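Local coordinates for protein putative acyl-CoA N-acyltransferase (Klebsiella pneumoniae subsp. pneumoniae, PDB 3LOD) that probably transfers an acyl group from acyl-coenzyme A to an amine acceptor, at residues A[13-18]-A[53-58]; A[65-70]-A[75-80]; A[98-103]-A[129-134]. One frame throughout, in Å; residues are numbered along the deposited sequence.

Interaction 1 (A[13-18]-A[53-58]); sequences DAEFIA and AIRSPQ
The guanidinium of R55 is met at its edge, nearly in its plane, by OE1 of E15. This salt bridge spans 2.8 Å from R55 NH2 to E15 OE1. The N-H points poorly at the oxygen (119°), so the hydrogen-bond part is weak. The two flat groups are not coplanar. Carboxylate and guanidinium planes stand 53° apart, and the side chains cross at about a right angle. E15 reaches out extended beyond CG. R55 is bent at its third torsion (chi3 82°), which carries the end of the chain over to the helix. D13 caps the same helix: its OD1 accepts from E15 N at 2.9 Å and is met on the anti side. The carboxylate of D13 also brings a second negative charge near R55, its OD2 lying 5.6 Å from R55 NH2 without contact. The other donors of R55 are held too: NE by G59 O and NH1 by T7 OG1. OE2 of E15 accepts from the backbone N of A61. The pair therefore joins the first turn of helix 14-26 to the end of strand 49-55, between strand 5-8 and the start of strand 61-69.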
loop_
_atom_site.group_PDB
_atom_site.type_symbol
_atom_site.label_atom_id
_atom_site.label_comp_id
_atom_site.label_asym_id
_atom_site.label_seq_id
_atom_site.Cartn_x
_atom_site.Cartn_y
_atom_site.Cartn_z
ATOM N N ASP A 13 -10.925 11.692 -1.286
ATOM C CA ASP A 13 -11.166 11.632 -2.722
ATOM C C ASP A 13 -12.081 10.421 -3.094
ATOM O O ASP A 13 -11.799 9.225 -2.719
ATOM C CB ASP A 13 -9.784 11.553 -3.409
ATOM C CG ASP A 13 -9.800 11.890 -4.928
ATOM O OD1 ASP A 13 -10.634 11.364 -5.724
ATOM O OD2 ASP A 13 -8.902 12.668 -5.345
ATOM N N ALA A 14 -13.172 10.724 -3.821
ATOM C CA ALA A 14 -14.050 9.670 -4.349
ATOM C C ALA A 14 -13.314 8.571 -5.151
ATOM O O ALA A 14 -13.685 7.381 -5.143
ATOM C CB ALA A 14 -15.171 10.286 -5.183
ATOM N N GLU A 15 -12.273 8.966 -5.861
ATOM C CA GLU A 15 -11.516 8.014 -6.650
ATOM C C GLU A 15 -10.756 7.019 -5.756
ATOM O O GLU A 15 -10.575 5.844 -6.130
ATOM C CB GLU A 15 -10.540 8.747 -7.563
ATOM C CG GLU A 15 -11.028 8.986 -8.969
ATOM C CD GLU A 15 -9.933 9.612 -9.805
ATOM O OE1 GLU A 15 -9.428 10.692 -9.393
ATOM O OE2 GLU A 15 -9.566 9.002 -10.842
ATOM N N PHE A 16 -10.335 7.481 -4.575
ATOM C CA PHE A 16 -9.564 6.640 -3.640
ATOM C C PHE A 16 -10.503 5.650 -3.024
ATOM O O PHE A 16 -10.237 4.429 -3.003
ATOM C CB PHE A 16 -8.980 7.471 -2.515
ATOM C CG PHE A 16 -8.012 6.698 -1.644
ATOM C CD1 PHE A 16 -8.359 6.327 -0.359
ATOM C CD2 PHE A 16 -6.752 6.341 -2.137
ATOM C CE1 PHE A 16 -7.462 5.629 0.413
ATOM C CE2 PHE A 16 -5.866 5.653 -1.397
ATOM C CZ PHE A 16 -6.215 5.302 -0.098
ATOM N N ILE A 17 -11.628 6.203 -2.567
ATOM C CA ILE A 17 -12.677 5.418 -1.983
ATOM C C ILE A 17 -13.119 4.340 -2.939
ATOM O O ILE A 17 -13.316 3.204 -2.516
ATOM C CB ILE A 17 -13.829 6.305 -1.487
ATOM C CG1 ILE A 17 -13.323 7.141 -0.292
ATOM C CG2 ILE A 17 -15.022 5.438 -1.124
ATOM C CD1 ILE A 17 -14.285 8.268 0.151
ATOM N N ALA A 18 -13.184 4.639 -4.224
ATOM C CA ALA A 18 -13.631 3.613 -5.208
ATOM C C ALA A 18 -12.661 2.449 -5.361
ATOM O O ALA A 18 -13.079 1.255 -5.385
ATOM C CB ALA A 18 -13.979 4.231 -6.582
ATOM N N ALA A 53 -1.650 7.600 -5.746
ATOM C CA ALA A 53 -2.434 6.923 -6.819
ATOM C C ALA A 53 -1.617 6.744 -8.082
ATOM O O ALA A 53 -0.722 7.547 -8.355
ATOM C CB ALA A 53 -3.674 7.706 -7.136
ATOM N N ILE A 54 -1.914 5.699 -8.855
ATOM C CA ILE A 54 -1.369 5.573 -10.207
ATOM C C ILE A 54 -2.449 5.789 -11.216
ATOM O O ILE A 54 -3.546 5.221 -11.129
ATOM C CB ILE A 54 -0.835 4.202 -10.509
ATOM C CG1 ILE A 54 -0.516 3.483 -9.260
ATOM C CG2 ILE A 54 0.471 4.239 -11.349
ATOM C CD1 ILE A 54 -0.656 2.023 -9.533
ATOM N N ARG A 55 -2.107 6.569 -12.223
ATOM C CA ARG A 55 -3.056 7.077 -13.167
ATOM C C ARG A 55 -2.628 6.638 -14.523
ATOM O O ARG A 55 -1.445 6.619 -14.847
ATOM C CB ARG A 55 -3.109 8.599 -13.071
ATOM C CG ARG A 55 -2.963 9.119 -11.635
ATOM C CD ARG A 55 -3.350 10.591 -11.447
ATOM N NE ARG A 55 -4.798 10.669 -11.308
ATOM C CZ ARG A 55 -5.475 10.925 -10.185
ATOM N NH1 ARG A 55 -4.849 11.190 -9.039
ATOM N NH2 ARG A 55 -6.807 10.945 -10.239
ATOM N N SER A 56 -3.622 6.277 -15.310
ATOM C CA SER A 56 -3.428 5.959 -16.688
ATOM C C SER A 56 -2.920 7.217 -17.424
ATOM O O SER A 56 -2.810 8.303 -16.813
ATOM C CB SER A 56 -4.730 5.408 -17.282
ATOM O OG SER A 56 -5.643 6.441 -17.614
ATOM N N PRO A 57 -2.535 7.067 -18.708
ATOM C CA PRO A 57 -2.297 8.310 -19.446
ATOM C C PRO A 57 -3.572 9.164 -19.676
ATOM O O PRO A 57 -3.446 10.392 -19.717
ATOM C CB PRO A 57 -1.636 7.821 -20.744
ATOM C CG PRO A 57 -0.861 6.565 -20.293
ATOM C CD PRO A 57 -1.912 5.907 -19.394
ATOM N N GLN A 58 -4.764 8.540 -19.762
ATOM C CA GLN A 58 -6.059 9.291 -19.700
ATOM C C GLN A 58 -6.117 10.202 -18.465
ATOM O O GLN A 58 -6.524 11.370 -18.567
ATOM C CB GLN A 58 -7.312 8.382 -19.673
ATOM C CG GLN A 58 -7.576 7.546 -20.921
ATOM C CD GLN A 58 -6.428 6.583 -21.213
ATOM O OE1 GLN A 58 -5.810 6.659 -22.277
ATOM N NE2 GLN A 58 -6.103 5.708 -20.241
#

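Interaction 2 (A[65-70]-A[75-80]); sequences GAIVLS and GEMKRV
G75 stands against L69 as a non-hydrogen-bonded antiparallel pair, with CA atoms 4.2 Å apart. Its CA also lies 3.9 Å from I67 CG2, so the methyl branch rests on bare backbone. E76 comes next and forms a hydrogen-bonded pair with V68. E76 N donates to V68 O, and V68 N donates to E76 O at 2.7 Å. The side chain of E76 runs extended and puts OE2 on the hydroxyl of Y140. M77 turns to the other face, the one carrying I67 and L69. Its chain bends at chi3 (-63°) and brings CE to I67 CD1 at 3.6 Å, the two chains crossing at a slant. L96 and L99 of helix 91-104 pack on M77 from that side. Strands 61-69 and 74-82 form a beta hairpin in the middle of the GNAT sheet, and their directions here are 155° apart. K78 continues the ladder opposite A66. K78 N donates to A66 O at 2.8 Å in a fairly straight bond (167°). The return bond from A66 N to K78 O is weak. K78 CG sits between the backbone N and the carbonyl carbon, and its CD lies 3.8 Å from V68 CG2. At R79 the regular pairing stops. Its backbone has positive phi, and the CA closest to that of G65 is now that of V80. This fits a beta bulge, as GNAT proteins have in this strand, where it is associated with acyl-CoA binding. R79 O instead receives a CA-H...O contact from G65 CA at 3.4 Å. The R79 side chain leads away to a salt bridge with D24 of helix 14-26. V80 closes the run with CG2 at 4.1 Å from G65 CA.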
loop_
_atom_site.group_PDB
_atom_site.type_symbol
_atom_site.label_atom_id
_atom_site.label_comp_id
_atom_site.label_asym_id
_atom_site.label_seq_id
_atom_site.Cartn_x
_atom_site.Cartn_y
_atom_site.Cartn_z
ATOM N N GLY A 65 -2.253 3.293 -2.935
ATOM C CA GLY A 65 -1.766 2.668 -1.699
ATOM C C GLY A 65 -1.389 3.731 -0.691
ATOM O O GLY A 65 -1.372 4.936 -1.002
ATOM N N ALA A 66 -1.071 3.296 0.522
ATOM C CA ALA A 66 -0.891 4.247 1.606
ATOM C C ALA A 66 0.006 3.701 2.702
ATOM O O ALA A 66 0.148 2.447 2.879
ATOM C CB ALA A 66 -2.210 4.637 2.181
ATOM N N ILE A 67 0.624 4.634 3.413
ATOM C CA ILE A 67 1.492 4.299 4.525
ATOM C C ILE A 67 1.068 5.167 5.677
ATOM O O ILE A 67 0.925 6.393 5.525
ATOM C CB ILE A 67 2.963 4.590 4.197
ATOM C CG1 ILE A 67 3.465 3.573 3.187
ATOM C CG2 ILE A 67 3.829 4.578 5.478
ATOM C CD1 ILE A 67 4.798 3.941 2.587
ATOM N N VAL A 68 0.871 4.528 6.823
ATOM C CA VAL A 68 0.577 5.214 8.076
ATOM C C VAL A 68 1.845 5.200 8.895
ATOM O O VAL A 68 2.337 4.102 9.225
ATOM C CB VAL A 68 -0.465 4.447 8.862
ATOM C CG1 VAL A 68 -0.664 5.085 10.293
ATOM C CG2 VAL A 68 -1.777 4.370 8.074
ATOM N N LEU A 69 2.370 6.400 9.211
ATOM C CA LEU A 69 3.616 6.596 9.976
ATOM C C LEU A 69 3.456 6.776 11.491
ATOM O O LEU A 69 2.622 7.541 11.958
ATOM C CB LEU A 69 4.314 7.838 9.497
ATOM C CG LEU A 69 4.594 8.085 8.041
ATOM C CD1 LEU A 69 4.811 9.586 7.914
ATOM C CD2 LEU A 69 5.846 7.348 7.779
ATOM N N SER A 70 4.334 6.130 12.257
ATOM C CA SER A 70 4.286 6.166 13.697
ATOM C C SER A 70 5.368 7.124 14.163
ATOM O O SER A 70 6.251 7.511 13.387
ATOM C CB SER A 70 4.577 4.776 14.217
ATOM O OG SER A 70 5.981 4.596 14.449
ATOM N N GLY A 75 6.464 2.637 9.642
ATOM C CA GLY A 75 5.416 3.030 8.727
ATOM C C GLY A 75 4.650 1.738 8.476
ATOM O O GLY A 75 5.254 0.643 8.359
ATOM N N GLU A 76 3.325 1.822 8.439
ATOM C CA GLU A 76 2.606 0.653 8.034
ATOM C C GLU A 76 2.023 0.896 6.639
ATOM O O GLU A 76 1.309 1.901 6.432
ATOM C CB GLU A 76 1.537 0.315 9.030
ATOM C CG GLU A 76 0.729 -0.810 8.517
ATOM C CD GLU A 76 -0.413 -1.199 9.403
ATOM O OE1 GLU A 76 -0.507 -0.726 10.586
ATOM O OE2 GLU A 76 -1.193 -2.026 8.924
ATOM N N MET A 77 2.317 -0.016 5.715
ATOM C CA MET A 77 1.772 -0.025 4.319
ATOM C C MET A 77 0.442 -0.776 4.232
ATOM O O MET A 77 0.292 -1.940 4.685
ATOM C CB MET A 77 2.739 -0.658 3.322
ATOM C CG MET A 77 2.308 -0.368 1.908
ATOM S SD MET A 77 3.571 -0.585 0.632
ATOM C CE MET A 77 4.703 0.605 1.129
ATOM N N LYS A 78 -0.553 -0.105 3.654
ATOM C CA LYS A 78 -1.856 -0.709 3.603
ATOM C C LYS A 78 -2.642 -0.087 2.476
ATOM O O LYS A 78 -2.211 0.928 1.838
ATOM C CB LYS A 78 -2.556 -0.560 4.937
ATOM C CG LYS A 78 -2.988 0.838 5.293
ATOM C CD LYS A 78 -3.160 1.040 6.814
ATOM C CE LYS A 78 -4.331 0.272 7.450
ATOM N NZ LYS A 78 -4.458 0.684 8.928
ATOM N N ARG A 79 -3.783 -0.712 2.220
ATOM C CA ARG A 79 -4.697 -0.283 1.183
ATOM C C ARG A 79 -4.090 -0.199 -0.171
ATOM O O ARG A 79 -4.431 0.706 -0.917
ATOM C CB ARG A 79 -5.358 1.063 1.497
ATOM C CG ARG A 79 -6.025 1.214 2.868
ATOM C CD ARG A 79 -6.843 0.010 3.293
ATOM N NE ARG A 79 -8.135 0.392 3.832
ATOM C CZ ARG A 79 -9.204 -0.376 3.680
ATOM N NH1 ARG A 79 -10.397 0.021 4.156
ATOM N NH2 ARG A 79 -9.069 -1.535 3.011
ATOM N N VAL A 80 -3.246 -1.151 -0.524
ATOM C CA VAL A 80 -2.645 -1.237 -1.852
ATOM C C VAL A 80 -3.509 -2.040 -2.804
ATOM O O VAL A 80 -3.885 -3.191 -2.509
ATOM C CB VAL A 80 -1.240 -1.918 -1.738
ATOM C CG1 VAL A 80 -0.569 -2.092 -3.108
ATOM C CG2 VAL A 80 -0.389 -1.073 -0.838
#

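Interaction 3 (A[98-103]-A[129-134]); sequences ALEAKA and NGYQTR
E100 and Y131 bridge two backbones that stay well apart: the nearest CA atoms of the helix 98-103 and the segment 129-134, those of E100 and N129, are 11.0 Å from each other. The two long side chains span the gap from opposite directions. They meet through a hydrogen bond in which Y131 OH donates to E100 OE2 at 2.9 Å. The carboxylate oxygen offers its anti lone pair, the one pointing away from OE1. It lies at the edge of the tyrosine ring, near the ring plane, and is also 3.5 Å from Y131 CE2. Carboxylate and ring planes are turned 32° from each other. E100 reaches this point because CG lies beside the backbone N and the chain is extended beyond CG (chi2 179°). Both residues are buried. E100 OE2 is further paired in a salt bridge with NZ of K151, which also donates to N129 O. One carboxylate oxygen thus receives a hydroxyl and an ammonium group. The positive charge would probably stabilise the buried acid in its charged form. The ring of Y131 is packed among L96 of helix 91-104, L111 and L113 of strand 110-116, and M149 of strand 146-152. It also meets the ring of Y126, with planes at about 60°. The backbone just before Y131 ends a helix. G130, with positive phi, is the C-prime residue of a Schellman motif that ends helix 120-128. Y131 N bonds to Y126 O, and G130 N to T127 O. A Schellman glycine followed by an aromatic residue, between the last helix and strand 132-134, is characteristic of the C-terminal half of the GNAT fold.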
loop_
_atom_site.group_PDB
_atom_site.type_symbol
_atom_site.label_atom_id
_atom_site.label_comp_id
_atom_site.label_asym_id
_atom_site.label_seq_id
_atom_site.Cartn_x
_atom_site.Cartn_y
_atom_site.Cartn_z
ATOM N N ALA A 98 7.394 4.247 -4.979
ATOM C CA ALA A 98 7.043 5.638 -4.810
ATOM C C ALA A 98 6.607 5.886 -3.373
ATOM O O ALA A 98 6.853 6.985 -2.832
ATOM C CB ALA A 98 5.963 6.024 -5.779
ATOM N N LEU A 99 5.977 4.882 -2.742
ATOM C CA LEU A 99 5.554 4.996 -1.349
ATOM C C LEU A 99 6.786 4.924 -0.432
ATOM O O LEU A 99 6.906 5.640 0.571
ATOM C CB LEU A 99 4.557 3.875 -0.990
ATOM C CG LEU A 99 3.134 4.005 -1.578
ATOM C CD1 LEU A 99 2.443 2.655 -1.626
ATOM C CD2 LEU A 99 2.309 4.959 -0.758
ATOM N N GLU A 100 7.692 4.030 -0.784
ATOM C CA GLU A 100 8.969 3.945 -0.086
ATOM C C GLU A 100 9.669 5.284 -0.198
ATOM O O GLU A 100 10.130 5.857 0.817
ATOM C CB GLU A 100 9.837 2.811 -0.666
ATOM C CG GLU A 100 9.172 1.465 -0.555
ATOM C CD GLU A 100 10.015 0.350 -1.145
ATOM O OE1 GLU A 100 10.932 0.635 -1.955
ATOM O OE2 GLU A 100 9.759 -0.822 -0.788
ATOM N N ALA A 101 9.750 5.831 -1.407
ATOM C CA ALA A 101 10.504 7.113 -1.498
ATOM C C ALA A 101 9.869 8.147 -0.546
ATOM O O ALA A 101 10.581 8.824 0.206
ATOM C CB ALA A 101 10.665 7.654 -2.952
ATOM N N LYS A 102 8.539 8.221 -0.517
ATOM C CA LYS A 102 7.884 9.206 0.337
ATOM C C LYS A 102 8.089 8.920 1.823
ATOM O O LYS A 102 8.156 9.851 2.647
ATOM C CB LYS A 102 6.414 9.445 -0.065
ATOM C CG LYS A 102 6.382 10.292 -1.353
ATOM C CD LYS A 102 5.308 11.425 -1.439
ATOM C CE LYS A 102 5.497 12.545 -0.404
ATOM N NZ LYS A 102 4.520 13.698 -0.576
ATOM N N ALA A 103 8.223 7.646 2.162
ATOM C CA ALA A 103 8.394 7.284 3.555
ATOM C C ALA A 103 9.803 7.717 3.974
ATOM O O ALA A 103 9.980 8.332 5.026
ATOM C CB ALA A 103 8.166 5.794 3.762
ATOM N N ASN A 129 10.517 -7.596 -3.820
ATOM C CA ASN A 129 11.161 -6.312 -3.482
ATOM C C ASN A 129 11.648 -6.165 -2.040
ATOM O O ASN A 129 11.638 -5.074 -1.459
ATOM C CB ASN A 129 10.312 -5.126 -3.936
ATOM C CG ASN A 129 9.964 -5.202 -5.417
ATOM O OD1 ASN A 129 8.857 -5.611 -5.789
ATOM N ND2 ASN A 129 10.917 -4.848 -6.270
ATOM N N GLY A 130 12.077 -7.272 -1.467
ATOM C CA GLY A 130 12.845 -7.217 -0.255
ATOM C C GLY A 130 12.073 -7.262 1.020
ATOM O O GLY A 130 12.676 -7.164 2.065
ATOM N N TYR A 131 10.754 -7.393 0.959
ATOM C CA TYR A 131 9.988 -7.590 2.193
ATOM C C TYR A 131 10.178 -9.010 2.654
ATOM O O TYR A 131 10.298 -9.884 1.823
ATOM C CB TYR A 131 8.499 -7.299 1.988
ATOM C CG TYR A 131 8.277 -5.843 1.812
ATOM C CD1 TYR A 131 7.834 -5.039 2.872
ATOM C CD2 TYR A 131 8.568 -5.232 0.599
ATOM C CE1 TYR A 131 7.662 -3.610 2.712
ATOM C CE2 TYR A 131 8.402 -3.838 0.427
ATOM C CZ TYR A 131 7.961 -3.046 1.490
ATOM O OH TYR A 131 7.842 -1.697 1.265
ATOM N N GLN A 132 10.208 -9.239 3.964
ATOM C CA GLN A 132 10.399 -10.578 4.497
ATOM C C GLN A 132 9.350 -10.895 5.528
ATOM O O GLN A 132 8.930 -10.011 6.266
ATOM C CB GLN A 132 11.750 -10.686 5.168
ATOM C CG GLN A 132 12.908 -10.058 4.419
ATOM C CD GLN A 132 14.131 -10.909 4.514
ATOM O OE1 GLN A 132 15.130 -10.487 5.062
ATOM N NE2 GLN A 132 14.048 -12.140 4.015
ATOM N N THR A 133 8.925 -12.151 5.606
ATOM C CA THR A 133 7.880 -12.488 6.565
ATOM C C THR A 133 8.376 -12.216 7.995
ATOM O O THR A 133 9.595 -12.240 8.284
ATOM C CB THR A 133 7.405 -13.960 6.426
ATOM O OG1 THR A 133 8.548 -14.796 6.299
ATOM C CG2 THR A 133 6.566 -14.172 5.191
ATOM N N ARG A 134 7.444 -11.925 8.894
ATOM C CA ARG A 134 7.798 -11.701 10.288
ATOM C C ARG A 134 6.545 -11.991 11.126
ATOM O O ARG A 134 5.499 -12.343 10.583
ATOM C CB ARG A 134 8.270 -10.266 10.482
ATOM C CG ARG A 134 7.125 -9.349 10.672
ATOM C CD ARG A 134 7.521 -7.942 10.674
ATOM N NE ARG A 134 8.229 -7.708 11.915
ATOM C CZ ARG A 134 7.646 -7.515 13.098
ATOM N NH1 ARG A 134 8.394 -7.331 14.160
ATOM N NH2 ARG A 134 6.316 -7.506 13.215
#

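In the fold
Interaction 1 is a surface contact near one edge of the sheet, beside the outer strand 5-8, made by a single charged pair. Interaction 2 lies nearest the chain's centre and is mostly backbone ladder with apolar packing. Interaction 3 is buried but polar, a hydroxyl-carboxylate bond. Interactions 1 and 2 use neighbouring strands, 49-55 and 61-69, with centres about 17 Å apart. They do not touch. Interactions 2 and 3 do touch: M77 CE is 3.9 Å from Y131 OH, and I67 CD1 is 3.4 Å from L99 O. Helix 91-104 therefore rests on the hairpin while its E100 reaches 129-134. Interactions 1 and 3 lie on opposite sides of the chain's centre.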